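PDB 6WM6: extracellular solute-binding protein, family 5 from Chelativorans sp., which binds EDTA and other aminopolycarboxylates in the periplasm, probably delivering them to an ABC transporter for uptake. Local coordinates for residues T77-P82 against L252-I257; R408-P413 against D447-G452; N459-Q464 against Q481-F486; L543-N546 against G551-Y554. All blocks are in the same frame, centred on the assembly; numbering follows the deposited sequence.

Contact 1 of 4, residues T77-P82 against L252-I257; sequences TLPIVP and LKFRII
Pro79 meets strand 251-256 with one corner of its ring. CG of Pro79 lies 4.2 Å from CD2 of Leu252 and 4.4 Å from CZ of Phe254. Proline ring and leucine side chain cross at about a right angle. The proline carbon comes to the edge of the phenylalanine ring, near its plane. Both distances are those of a loose apolar touch, and the two segments bury only 84 Å² between them. Leu252 and Phe254 are two apart on the strand, and both point toward the loop. The leucine gets its methyl there with CG anti to the backbone N (chi1 172°). The loop is held by its own turn: N of Ile80 bonds to O of Thr77 at 2.9 Å, just where helix 71-77 ends. Backbone bonds of Pro79 with Tyr222 and of Ile80 with Gly219 fasten it further. Leu235 of strand 232-237 also touches Pro79 and Phe254, and Tyr222 touches Pro79 and Leu252, so the small contact belongs to a wider apolar core. The loop after helix 71-77 thus packs on the four-stranded mixed sheet 49-54, 251-256, 232-237 and 222-228 of this periplasmic binding protein.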
loop_
_atom_site.group_PDB
_atom_site.type_symbol
_atom_site.label_atom_id
_atom_site.label_comp_id
_atom_site.label_asym_id
_atom_site.label_seq_id
_atom_site.Cartn_x
_atom_site.Cartn_y
_atom_site.Cartn_z
ATOM N N THR A 77 3.011 -5.089 13.876
ATOM C CA THR A 77 4.211 -5.926 13.951
ATOM C C THR A 77 5.485 -5.202 13.537
ATOM O O THR A 77 6.574 -5.719 13.819
ATOM C CB THR A 77 4.071 -7.271 13.206
ATOM O OG1 THR A 77 3.900 -7.099 11.791
ATOM C CG2 THR A 77 2.901 -8.076 13.759
ATOM N N LEU A 78 5.400 -4.021 12.928
ATOM C CA LEU A 78 6.615 -3.239 12.682
ATOM C C LEU A 78 7.479 -3.049 13.924
ATOM O O LEU A 78 8.721 -3.071 13.786
ATOM C CB LEU A 78 6.295 -1.894 12.010
ATOM C CG LEU A 78 6.221 -1.934 10.496
ATOM C CD1 LEU A 78 5.576 -0.648 9.997
ATOM C CD2 LEU A 78 7.578 -2.152 9.838
ATOM N N PRO A 79 6.926 -2.882 15.130
ATOM C CA PRO A 79 7.781 -2.716 16.321
ATOM C C PRO A 79 8.522 -3.960 16.749
ATOM O O PRO A 79 9.416 -3.838 17.593
ATOM C CB PRO A 79 6.796 -2.271 17.409
ATOM C CG PRO A 79 5.639 -1.679 16.637
ATOM C CD PRO A 79 5.524 -2.569 15.417
ATOM N N ILE A 80 8.186 -5.136 16.217
ATOM C CA ILE A 80 8.827 -6.377 16.624
ATOM C C ILE A 80 9.626 -7.047 15.513
ATOM O O ILE A 80 10.462 -7.920 15.803
ATOM C CB ILE A 80 7.827 -7.369 17.250
ATOM C CG1 ILE A 80 7.040 -8.118 16.191
ATOM C CG2 ILE A 80 6.886 -6.647 18.205
ATOM C CD1 ILE A 80 6.180 -9.242 16.756
ATOM N N VAL A 81 9.415 -6.704 14.255
ATOM C CA VAL A 81 10.025 -7.403 13.123
ATOM C C VAL A 81 11.167 -6.546 12.584
ATOM O O VAL A 81 10.940 -5.370 12.258
ATOM C CB VAL A 81 8.976 -7.657 12.033
ATOM C CG1 VAL A 81 9.649 -8.208 10.775
ATOM C CG2 VAL A 81 7.916 -8.609 12.510
ATOM N N PRO A 82 12.384 -7.075 12.466
ATOM C CA PRO A 82 13.474 -6.280 11.883
ATOM C C PRO A 82 13.411 -6.301 10.365
ATOM O O PRO A 82 12.944 -7.267 9.754
ATOM C CB PRO A 82 14.742 -6.977 12.402
ATOM C CG PRO A 82 14.327 -8.339 12.793
ATOM C CD PRO A 82 12.844 -8.385 12.966
ATOM N N LEU A 252 3.377 0.415 24.657
ATOM C CA LEU A 252 2.821 0.846 23.380
ATOM C C LEU A 252 1.646 -0.081 23.103
ATOM O O LEU A 252 1.811 -1.314 23.095
ATOM C CB LEU A 252 3.869 0.715 22.277
ATOM C CG LEU A 252 3.355 0.950 20.858
ATOM C CD1 LEU A 252 2.787 2.352 20.700
ATOM C CD2 LEU A 252 4.503 0.707 19.869
ATOM N N LYS A 253 0.462 0.487 22.943
ATOM C CA LYS A 253 -0.760 -0.284 22.820
ATOM C C LYS A 253 -1.434 0.017 21.492
ATOM O O LYS A 253 -1.423 1.161 21.019
ATOM C CB LYS A 253 -1.728 0.056 23.968
ATOM C CG LYS A 253 -1.246 -0.461 25.316
ATOM C CD LYS A 253 -2.065 0.074 26.472
ATOM C CE LYS A 253 -1.629 -0.607 27.753
ATOM N NZ LYS A 253 -2.336 -0.035 28.931
ATOM N N PHE A 254 -2.029 -1.018 20.889
ATOM C CA PHE A 254 -2.872 -0.872 19.706
ATOM C C PHE A 254 -4.274 -1.298 20.097
ATOM O O PHE A 254 -4.493 -2.466 20.449
ATOM C CB PHE A 254 -2.306 -1.691 18.553
ATOM C CG PHE A 254 -0.972 -1.206 18.082
ATOM C CD1 PHE A 254 -0.883 -0.104 17.243
ATOM C CD2 PHE A 254 0.181 -1.839 18.486
ATOM C CE1 PHE A 254 0.339 0.352 16.806
ATOM C CE2 PHE A 254 1.430 -1.389 18.033
ATOM C CZ PHE A 254 1.505 -0.301 17.209
ATOM N N ARG A 255 -5.196 -0.344 20.091
ATOM C CA ARG A 255 -6.577 -0.578 20.482
ATOM C C ARG A 255 -7.413 -0.809 19.232
ATOM O O ARG A 255 -7.408 0.014 18.316
ATOM C CB ARG A 255 -7.097 0.642 21.236
ATOM C CG ARG A 255 -8.573 0.564 21.629
ATOM C CD ARG A 255 -8.804 -0.283 22.857
ATOM N NE ARG A 255 -10.177 -0.102 23.341
ATOM C CZ ARG A 255 -11.163 -0.978 23.174
ATOM N NH1 ARG A 255 -10.952 -2.124 22.549
ATOM N NH2 ARG A 255 -12.370 -0.697 23.647
ATOM N N ILE A 256 -8.132 -1.925 19.207
ATOM C CA ILE A 256 -8.929 -2.300 18.046
ATOM C C ILE A 256 -10.269 -1.573 18.099
ATOM O O ILE A 256 -11.047 -1.777 19.037
ATOM C CB ILE A 256 -9.096 -3.829 17.992
ATOM C CG1 ILE A 256 -7.712 -4.465 17.766
ATOM C CG2 ILE A 256 -10.073 -4.232 16.901
ATOM C CD1 ILE A 256 -7.559 -5.843 18.352
ATOM N N ILE A 257 -10.523 -0.738 17.095
ATOM C CA ILE A 257 -11.784 -0.006 16.921
ATOM C C ILE A 257 -12.187 -0.228 15.464
ATOM O O ILE A 257 -11.727 0.491 14.562
ATOM C CB ILE A 257 -11.646 1.488 17.231
ATOM C CG1 ILE A 257 -11.117 1.692 18.649
ATOM C CG2 ILE A 257 -12.986 2.212 17.051
ATOM C CD1 ILE A 257 -10.866 3.146 19.013
#

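Contact 2 of 4, residues R408-P413 against D447-G452; sequences RLSFPP and DYLLSG
Arg408 and Gly452 make a polar side-chain-to-backbone contact beside strand 407-410, an inner strand of its sheet, which faces the loop leading into strand 456-462. NH1 of Arg408 donates to O of Gly452 at 2.8 Å, with an N-H...O angle of 148°. The donor sits above the carbonyl plane, 39° out of it, and so misses the lone pairs. The oxygen lies at the guanidinium edge, slightly tilted from its plane. NH2 of the same arginine gives a second link: it donates to a water at 2.6 Å, and that water donates to O of Ser451 at 3.0 Å. Two neighbouring carbonyls are therefore gripped by one guanidinium, one directly and one through water. The chain reaches them by a bend at chi3 (-60°). Deeper in, CD2 of Leu449 approaches OG of Ser410 at 4.1 Å, a plain van der Waals touch; the hydroxyl's own hydrogen bond goes to ND1 of His457. Leu449 also packs on Tyr483. NE of Arg408 forms a salt bridge with Asp455, just before strand 456-462. The charge is thus probably balanced by the aspartate, while NH1 and NH2 each give a proton toward the loop backbone, tying that loop to the strand.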
loop_
_atom_site.group_PDB
_atom_site.type_symbol
_atom_site.label_atom_id
_atom_site.label_comp_id
_atom_site.label_asym_id
_atom_site.label_seq_id
_atom_site.Cartn_x
_atom_site.Cartn_y
_atom_site.Cartn_z
ATOM N N ARG A 408 -23.283 -1.848 -14.128
ATOM C CA ARG A 408 -23.100 -2.158 -12.712
ATOM C C ARG A 408 -21.791 -1.518 -12.266
ATOM O O ARG A 408 -20.718 -1.915 -12.724
ATOM C CB ARG A 408 -23.052 -3.667 -12.518
ATOM C CG ARG A 408 -24.375 -4.351 -12.874
ATOM C CD ARG A 408 -24.153 -5.820 -13.252
ATOM N NE ARG A 408 -23.270 -5.980 -14.399
ATOM C CZ ARG A 408 -22.754 -7.143 -14.798
ATOM N NH1 ARG A 408 -23.035 -8.247 -14.139
ATOM N NH2 ARG A 408 -21.954 -7.192 -15.861
ATOM N N LEU A 409 -21.893 -0.512 -11.392
ATOM C CA LEU A 409 -20.745 0.226 -10.869
ATOM C C LEU A 409 -20.638 -0.095 -9.391
ATOM O O LEU A 409 -21.478 0.332 -8.604
ATOM C CB LEU A 409 -20.925 1.715 -11.129
ATOM C CG LEU A 409 -19.961 2.693 -10.451
ATOM C CD1 LEU A 409 -18.523 2.237 -10.520
ATOM C CD2 LEU A 409 -20.130 4.067 -11.097
ATOM N N SER A 410 -19.642 -0.894 -9.031
ATOM C CA SER A 410 -19.453 -1.331 -7.658
ATOM C C SER A 410 -18.262 -0.631 -7.009
ATOM O O SER A 410 -17.349 -0.122 -7.677
ATOM C CB SER A 410 -19.298 -2.850 -7.566
ATOM O OG SER A 410 -18.131 -3.300 -8.223
ATOM N N PHE A 411 -18.285 -0.607 -5.678
ATOM C CA PHE A 411 -17.210 0.000 -4.910
ATOM C C PHE A 411 -17.298 -0.509 -3.479
ATOM O O PHE A 411 -18.392 -0.781 -2.982
ATOM C CB PHE A 411 -17.297 1.531 -4.949
ATOM C CG PHE A 411 -18.657 2.086 -4.659
ATOM C CD1 PHE A 411 -19.571 2.234 -5.690
ATOM C CD2 PHE A 411 -19.018 2.462 -3.382
ATOM C CE1 PHE A 411 -20.824 2.749 -5.447
ATOM C CE2 PHE A 411 -20.286 2.979 -3.129
ATOM C CZ PHE A 411 -21.181 3.125 -4.171
ATOM N N PRO A 412 -16.165 -0.661 -2.802
ATOM C CA PRO A 412 -16.170 -1.197 -1.440
ATOM C C PRO A 412 -16.677 -0.156 -0.461
ATOM O O PRO A 412 -16.629 1.053 -0.734
ATOM C CB PRO A 412 -14.685 -1.512 -1.202
ATOM C CG PRO A 412 -13.952 -0.501 -2.031
ATOM C CD PRO A 412 -14.804 -0.348 -3.283
ATOM N N PRO A 413 -17.144 -0.575 0.706
ATOM C CA PRO A 413 -17.558 0.393 1.728
ATOM C C PRO A 413 -16.363 0.998 2.452
ATOM O O PRO A 413 -15.235 0.512 2.366
ATOM C CB PRO A 413 -18.408 -0.449 2.685
ATOM C CG PRO A 413 -17.872 -1.832 2.544
ATOM C CD PRO A 413 -17.381 -1.971 1.111
ATOM N N ASP A 447 -11.440 -8.474 -4.182
ATOM C CA ASP A 447 -11.271 -9.922 -4.071
ATOM C C ASP A 447 -12.463 -10.677 -4.648
ATOM O O ASP A 447 -12.316 -11.820 -5.126
ATOM C CB ASP A 447 -11.125 -10.314 -2.595
ATOM C CG ASP A 447 -9.692 -10.248 -2.105
ATOM O OD1 ASP A 447 -8.784 -9.989 -2.924
ATOM O OD2 ASP A 447 -9.479 -10.465 -0.890
ATOM N N TYR A 448 -13.650 -10.087 -4.583
ATOM C CA TYR A 448 -14.875 -10.763 -5.000
ATOM C C TYR A 448 -15.307 -10.388 -6.421
ATOM O O TYR A 448 -16.347 -10.872 -6.881
ATOM C CB TYR A 448 -15.993 -10.475 -4.009
ATOM C CG TYR A 448 -15.751 -11.096 -2.638
ATOM C CD1 TYR A 448 -15.085 -12.309 -2.516
ATOM C CD2 TYR A 448 -16.178 -10.464 -1.478
ATOM C CE1 TYR A 448 -14.857 -12.883 -1.280
ATOM C CE2 TYR A 448 -15.951 -11.030 -0.232
ATOM C CZ TYR A 448 -15.290 -12.242 -0.144
ATOM O OH TYR A 448 -15.058 -12.819 1.082
ATOM N N LEU A 449 -14.531 -9.582 -7.139
ATOM C CA LEU A 449 -14.876 -9.282 -8.523
ATOM C C LEU A 449 -14.846 -10.551 -9.365
ATOM O O LEU A 449 -13.982 -11.423 -9.192
ATOM C CB LEU A 449 -13.901 -8.263 -9.120
ATOM C CG LEU A 449 -13.984 -6.842 -8.584
ATOM C CD1 LEU A 449 -12.783 -6.027 -9.058
ATOM C CD2 LEU A 449 -15.282 -6.172 -9.002
ATOM N N LEU A 450 -15.785 -10.642 -10.302
ATOM C CA LEU A 450 -15.856 -11.720 -11.278
ATOM C C LEU A 450 -16.066 -11.108 -12.658
ATOM O O LEU A 450 -16.665 -10.037 -12.789
ATOM C CB LEU A 450 -17.037 -12.648 -10.997
ATOM C CG LEU A 450 -17.039 -13.320 -9.627
ATOM C CD1 LEU A 450 -18.415 -13.928 -9.374
ATOM C CD2 LEU A 450 -15.961 -14.372 -9.534
ATOM N N SER A 451 -15.617 -11.823 -13.695
ATOM C CA SER A 451 -15.867 -11.335 -15.048
ATOM C C SER A 451 -17.344 -11.050 -15.259
ATOM O O SER A 451 -17.701 -10.169 -16.052
ATOM C CB SER A 451 -15.386 -12.338 -16.081
ATOM O OG SER A 451 -13.991 -12.492 -16.040
ATOM N N GLY A 452 -18.214 -11.791 -14.584
ATOM C CA GLY A 452 -19.631 -11.660 -14.754
ATOM C C GLY A 452 -20.418 -10.790 -13.815
ATOM O O GLY A 452 -21.632 -10.688 -14.006
HETATM O O HOH W 1 -19.991 -8.477 -17.076
#

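Contact 3 of 4, residues N459-Q464 against Q481-F486; sequences NYFSQQ and QNYFGF. With SO4 (sulfate ion), chain C; SO4 (sulfate ion), chain B.
Phe461 packs against Gln481 and Tyr483 in the closer half of this contact, while Tyr460 and the amide of Gln481 reach sulfate ions on its other side. CE1 of Phe461 lies 4.1 Å from CB of Gln481, and CZ lies 3.9 Å from the backbone O of Gln481. The two side chains slide past each other in opposite directions, with ring and amide planes 50° apart. CE1 of Phe461 also comes to the edge of the Tyr483 ring, 4.3 Å from CE2. The polar side does not join the segments directly, for each reaches a separate sulfate. The extended Gln481 chain carries NE2 to O4 of one sulfate at 2.9 Å, a weak bond bent to 125°, while its OE1 accepts from Lys470. Tyr460 OH donates to O3 of a second sulfate at 2.7 Å, and that oxygen lies in the ring plane at its edge. A phenylalanine in place of Tyr460 would probably leave this sulfate without its hydroxyl donor. Both sulfates probably come from the crystallisation liquor. Phe461 belongs to strand 456-462, where it stacks on Phe308 of strand 305-311 and touches Leu524 of strand 524-537. The loop bearing Gln481 and Tyr483 lies between helices 467-474 and 489-499.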
loop_
_atom_site.group_PDB
_atom_site.type_symbol
_atom_site.label_atom_id
_atom_site.label_comp_id
_atom_site.label_asym_id
_atom_site.label_seq_id
_atom_site.Cartn_x
_atom_site.Cartn_y
_atom_site.Cartn_z
ATOM N N ASN A 459 -12.146 1.800 -6.727
ATOM C CA ASN A 459 -11.373 1.291 -5.585
ATOM C C ASN A 459 -10.042 2.045 -5.589
ATOM O O ASN A 459 -9.910 3.092 -6.235
ATOM C CB ASN A 459 -11.239 -0.241 -5.704
ATOM C CG ASN A 459 -11.121 -0.951 -4.376
ATOM O OD1 ASN A 459 -10.468 -0.480 -3.442
ATOM N ND2 ASN A 459 -11.744 -2.123 -4.293
ATOM N N TYR A 460 -9.058 1.517 -4.860
ATOM C CA TYR A 460 -7.728 2.107 -4.868
ATOM C C TYR A 460 -6.668 1.015 -5.005
ATOM O O TYR A 460 -6.882 -0.126 -4.584
ATOM C CB TYR A 460 -7.440 2.971 -3.616
ATOM C CG TYR A 460 -7.364 2.198 -2.308
ATOM C CD1 TYR A 460 -6.170 1.610 -1.871
ATOM C CD2 TYR A 460 -8.482 2.033 -1.513
ATOM C CE1 TYR A 460 -6.112 0.894 -0.684
ATOM C CE2 TYR A 460 -8.419 1.319 -0.318
ATOM C CZ TYR A 460 -7.233 0.756 0.070
ATOM O OH TYR A 460 -7.186 0.026 1.263
ATOM N N PHE A 461 -5.538 1.381 -5.594
ATOM C CA PHE A 461 -4.325 0.575 -5.573
ATOM C C PHE A 461 -3.310 1.247 -4.656
ATOM O O PHE A 461 -3.269 2.465 -4.541
ATOM C CB PHE A 461 -3.719 0.464 -6.978
ATOM C CG PHE A 461 -4.322 -0.617 -7.833
ATOM C CD1 PHE A 461 -4.428 -1.898 -7.360
ATOM C CD2 PHE A 461 -4.776 -0.347 -9.119
ATOM C CE1 PHE A 461 -4.964 -2.902 -8.156
ATOM C CE2 PHE A 461 -5.328 -1.354 -9.897
ATOM C CZ PHE A 461 -5.414 -2.616 -9.413
ATOM N N SER A 462 -2.423 0.452 -4.071
ATOM C CA SER A 462 -1.360 0.943 -3.189
ATOM C C SER A 462 -0.051 0.902 -3.981
ATOM O O SER A 462 0.463 -0.181 -4.305
ATOM C CB SER A 462 -1.235 0.043 -1.952
ATOM O OG SER A 462 -2.429 0.014 -1.210
ATOM N N GLN A 463 0.513 2.063 -4.273
ATOM C CA GLN A 463 1.759 2.121 -5.029
ATOM C C GLN A 463 2.955 1.731 -4.166
ATOM O O GLN A 463 2.979 1.973 -2.954
ATOM C CB GLN A 463 1.970 3.527 -5.601
ATOM C CG GLN A 463 3.294 3.746 -6.328
ATOM C CD GLN A 463 3.435 2.928 -7.595
ATOM O OE1 GLN A 463 3.178 1.714 -7.611
ATOM N NE2 GLN A 463 3.823 3.587 -8.686
ATOM N N GLN A 464 3.959 1.139 -4.815
ATOM C CA GLN A 464 5.215 0.724 -4.213
ATOM C C GLN A 464 6.349 1.651 -4.633
ATOM O O GLN A 464 6.262 2.440 -5.584
ATOM C CB GLN A 464 5.529 -0.722 -4.635
ATOM C CG GLN A 464 4.509 -1.703 -4.131
ATOM C CD GLN A 464 4.707 -3.089 -4.723
ATOM O OE1 GLN A 464 5.787 -3.402 -5.256
ATOM N NE2 GLN A 464 3.677 -3.933 -4.619
ATOM N N GLN A 481 -3.835 -9.171 -9.199
ATOM C CA GLN A 481 -4.576 -7.914 -9.243
ATOM C C GLN A 481 -4.900 -7.447 -10.662
ATOM O O GLN A 481 -5.171 -6.262 -10.861
ATOM C CB GLN A 481 -3.834 -6.832 -8.450
ATOM C CG GLN A 481 -3.678 -7.183 -6.968
ATOM C CD GLN A 481 -2.921 -6.134 -6.172
ATOM O OE1 GLN A 481 -2.012 -5.477 -6.686
ATOM N NE2 GLN A 481 -3.293 -5.975 -4.907
ATOM N N ASN A 482 -4.970 -8.359 -11.645
ATOM C CA ASN A 482 -5.342 -7.954 -13.012
ATOM C C ASN A 482 -6.846 -8.171 -13.156
ATOM O O ASN A 482 -7.325 -9.068 -13.850
ATOM C CB ASN A 482 -4.576 -8.721 -14.081
ATOM C CG ASN A 482 -4.851 -8.226 -15.490
ATOM O OD1 ASN A 482 -5.605 -7.274 -15.721
ATOM N ND2 ASN A 482 -4.213 -8.868 -16.454
ATOM N N TYR A 483 -7.604 -7.317 -12.471
ATOM C CA TYR A 483 -9.056 -7.459 -12.425
ATOM C C TYR A 483 -9.754 -7.030 -13.699
ATOM O O TYR A 483 -10.867 -7.474 -13.963
ATOM C CB TYR A 483 -9.605 -6.594 -11.289
ATOM C CG TYR A 483 -9.006 -6.868 -9.936
ATOM C CD1 TYR A 483 -9.196 -8.097 -9.330
ATOM C CD2 TYR A 483 -8.276 -5.911 -9.264
ATOM C CE1 TYR A 483 -8.663 -8.369 -8.079
ATOM C CE2 TYR A 483 -7.731 -6.176 -8.005
ATOM C CZ TYR A 483 -7.935 -7.411 -7.435
ATOM O OH TYR A 483 -7.405 -7.708 -6.187
ATOM N N PHE A 484 -9.123 -6.171 -14.491
ATOM C CA PHE A 484 -9.804 -5.488 -15.588
ATOM C C PHE A 484 -9.376 -5.991 -16.950
ATOM O O PHE A 484 -9.862 -5.485 -17.961
ATOM C CB PHE A 484 -9.659 -3.975 -15.402
ATOM C CG PHE A 484 -10.017 -3.574 -13.992
ATOM C CD1 PHE A 484 -11.278 -3.826 -13.525
ATOM C CD2 PHE A 484 -9.068 -3.051 -13.133
ATOM C CE1 PHE A 484 -11.628 -3.548 -12.218
ATOM C CE2 PHE A 484 -9.403 -2.739 -11.815
ATOM C CZ PHE A 484 -10.702 -3.012 -11.364
ATOM N N GLY A 485 -8.528 -7.019 -16.999
ATOM C CA GLY A 485 -8.345 -7.774 -18.218
ATOM C C GLY A 485 -7.252 -7.311 -19.157
ATOM O O GLY A 485 -7.362 -7.534 -20.359
ATOM N N PHE A 486 -6.189 -6.690 -18.643
ATOM C CA PHE A 486 -5.036 -6.401 -19.491
ATOM C C PHE A 486 -4.491 -7.719 -20.016
ATOM O O PHE A 486 -4.427 -8.724 -19.298
ATOM C CB PHE A 486 -3.967 -5.612 -18.734
ATOM C CG PHE A 486 -4.382 -4.195 -18.422
ATOM C CD1 PHE A 486 -4.255 -3.191 -19.364
ATOM C CD2 PHE A 486 -4.926 -3.893 -17.199
ATOM C CE1 PHE A 486 -4.662 -1.897 -19.084
ATOM C CE2 PHE A 486 -5.335 -2.610 -16.905
ATOM C CZ PHE A 486 -5.203 -1.614 -17.863
HETATM S S SO4 C . -1.368 -4.907 -1.756
HETATM O O1 SO4 C . -0.127 -4.810 -0.986
HETATM O O2 SO4 C . -2.394 -5.509 -0.909
HETATM O O3 SO4 C . -1.808 -3.562 -2.137
HETATM O O4 SO4 C . -1.145 -5.741 -2.927
HETATM S S SO4 B . -4.835 -2.462 2.964
HETATM O O1 SO4 B . -3.637 -2.302 3.792
HETATM O O2 SO4 B . -6.009 -2.468 3.821
HETATM O O3 SO4 B . -4.924 -1.337 1.993
HETATM O O4 SO4 B . -4.746 -3.728 2.244
#

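Contact 4 of 4, residues L543-N546 against G551-Y554; sequences LRDN and GPAY. With EDO (1,2-ethanediol), chain G.
The Tyr554 ring has the Asn546 amide over one face: CG of Asn546 sits 3.9 Å above the plane, offset toward the rim, with the two planes 36° apart. NH1 of Arg544 donates to OH of Tyr554 at 3.0 Å, nearly straight at 160°, and this OH lies in the guanidinium plane, at its edge. ND2 of Asn546 also donates to O of Gly551 at 3.1 Å, and has a second partner, O of Val87. Gly551 O accepts from N of Tyr554 too, from the opposite face of its plane. In Asn546, chi1 (-172°) turns the amide away from its own N and brings ND2 to Gly551 O while the amide stays over the ring. CB of Pro552 packs on O of Arg544 at 3.6 Å, and a water accepts from Arg544 N and probably donates to Pro552 O. With a leucine in place of Tyr554, NH1 of Arg544 would probably lose its acceptor and the Asn546 amide its flat cover. NE of Arg544 bonds to Val39 O, and OD1 of Asp545 to OH of Tyr276. The chemistry implies a buried loop closed on itself, whose arginine, asparagine and aspartate side chains each have hydrogen-bond partners within or around it.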
loop_
_atom_site.group_PDB
_atom_site.type_symbol
_atom_site.label_atom_id
_atom_site.label_comp_id
_atom_site.label_asym_id
_atom_site.label_seq_id
_atom_site.Cartn_x
_atom_site.Cartn_y
_atom_site.Cartn_z
ATOM N N LEU A 543 6.362 11.185 16.131
ATOM C CA LEU A 543 5.245 10.557 15.445
ATOM C C LEU A 543 4.918 11.398 14.222
ATOM O O LEU A 543 4.546 12.584 14.346
ATOM C CB LEU A 543 4.051 10.482 16.402
ATOM C CG LEU A 543 2.734 10.017 15.771
ATOM C CD1 LEU A 543 2.796 8.602 15.241
ATOM C CD2 LEU A 543 1.610 10.176 16.806
ATOM N N ARG A 544 5.028 10.781 13.050
ATOM C CA ARG A 544 4.765 11.536 11.843
ATOM C C ARG A 544 4.151 10.630 10.805
ATOM O O ARG A 544 4.301 9.406 10.822
ATOM C CB ARG A 544 6.031 12.214 11.314
ATOM C CG ARG A 544 7.105 11.241 10.777
ATOM C CD ARG A 544 8.339 11.987 10.288
ATOM N NE ARG A 544 8.987 12.679 11.393
ATOM C CZ ARG A 544 9.937 12.185 12.162
ATOM N NH1 ARG A 544 10.383 10.961 11.989
ATOM N NH2 ARG A 544 10.439 12.934 13.138
ATOM N N ASP A 545 3.489 11.261 9.857
ATOM C CA ASP A 545 2.936 10.512 8.748
ATOM C C ASP A 545 4.065 9.907 7.926
ATOM O O ASP A 545 5.129 10.495 7.754
ATOM C CB ASP A 545 2.077 11.408 7.863
ATOM C CG ASP A 545 1.205 10.642 6.895
ATOM O OD1 ASP A 545 0.992 9.423 7.078
ATOM O OD2 ASP A 545 0.736 11.299 5.934
ATOM N N ASN A 546 3.815 8.719 7.412
ATOM C CA ASN A 546 4.716 8.017 6.498
ATOM C C ASN A 546 3.745 7.514 5.454
ATOM O O ASN A 546 3.162 6.443 5.619
ATOM C CB ASN A 546 5.444 6.912 7.245
ATOM C CG ASN A 546 6.534 6.267 6.423
ATOM O OD1 ASN A 546 7.123 6.907 5.558
ATOM N ND2 ASN A 546 6.823 5.001 6.692
ATOM N N GLY A 551 3.841 3.024 6.656
ATOM C CA GLY A 551 2.995 3.780 7.548
ATOM C C GLY A 551 3.706 4.345 8.772
ATOM O O GLY A 551 4.931 4.184 8.950
ATOM N N PRO A 552 2.939 5.023 9.640
ATOM C CA PRO A 552 3.532 5.783 10.755
ATOM C C PRO A 552 4.323 4.968 11.746
ATOM O O PRO A 552 5.171 5.542 12.444
ATOM C CB PRO A 552 2.322 6.460 11.422
ATOM C CG PRO A 552 1.249 6.451 10.390
ATOM C CD PRO A 552 1.487 5.262 9.479
ATOM N N ALA A 553 4.084 3.673 11.876
ATOM C CA ALA A 553 4.834 2.856 12.810
ATOM C C ALA A 553 6.199 2.440 12.300
ATOM O O ALA A 553 6.856 1.586 12.917
ATOM C CB ALA A 553 4.007 1.636 13.256
ATOM N N TYR A 554 6.696 3.084 11.259
ATOM C CA TYR A 554 8.041 2.785 10.761
ATOM C C TYR A 554 9.153 3.113 11.744
ATOM O O TYR A 554 10.267 2.575 11.581
ATOM C CB TYR A 554 8.316 3.516 9.442
ATOM C CG TYR A 554 8.723 4.973 9.557
ATOM C CD1 TYR A 554 7.852 5.942 10.046
ATOM C CD2 TYR A 554 10.001 5.382 9.149
ATOM C CE1 TYR A 554 8.248 7.273 10.146
ATOM C CE2 TYR A 554 10.384 6.725 9.245
ATOM C CZ TYR A 554 9.496 7.647 9.732
ATOM O OH TYR A 554 9.868 8.972 9.847
HETATM C C1 EDO G . 9.939 0.179 13.858
HETATM O O1 EDO G . 8.716 0.517 14.511
HETATM C C2 EDO G . 11.115 0.251 14.837
HETATM O O2 EDO G . 11.445 1.622 15.207
HETATM O O HOH W 2 6.034 8.148 13.042
#

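Overall arrangement
From the N terminus, the chain first leaves helix 71-77 into the loop that contact 1 brings against strand 251-256, closing a loop of 169 residues. Contact 2 follows with a far shorter closure, joining strand 407-410 to the loop before strand 456-462. Contact 3 starts on that strand and closes onto the loop after helix 467-474. Contact 4 pinches a tight turn in the loop after strand 540-541. The four lie in series: none nests or crosses. Contacts 2 and 3 touch, Pro412 against Asn459, and reach one sheet through its neighbouring strands 407-410 and 456-462. Contacts 1 and 4, their centres about 12 Å apart, touch through Leu78 and Ala553. Contacts 2 and 4 lie on opposite sides of the chain's centre.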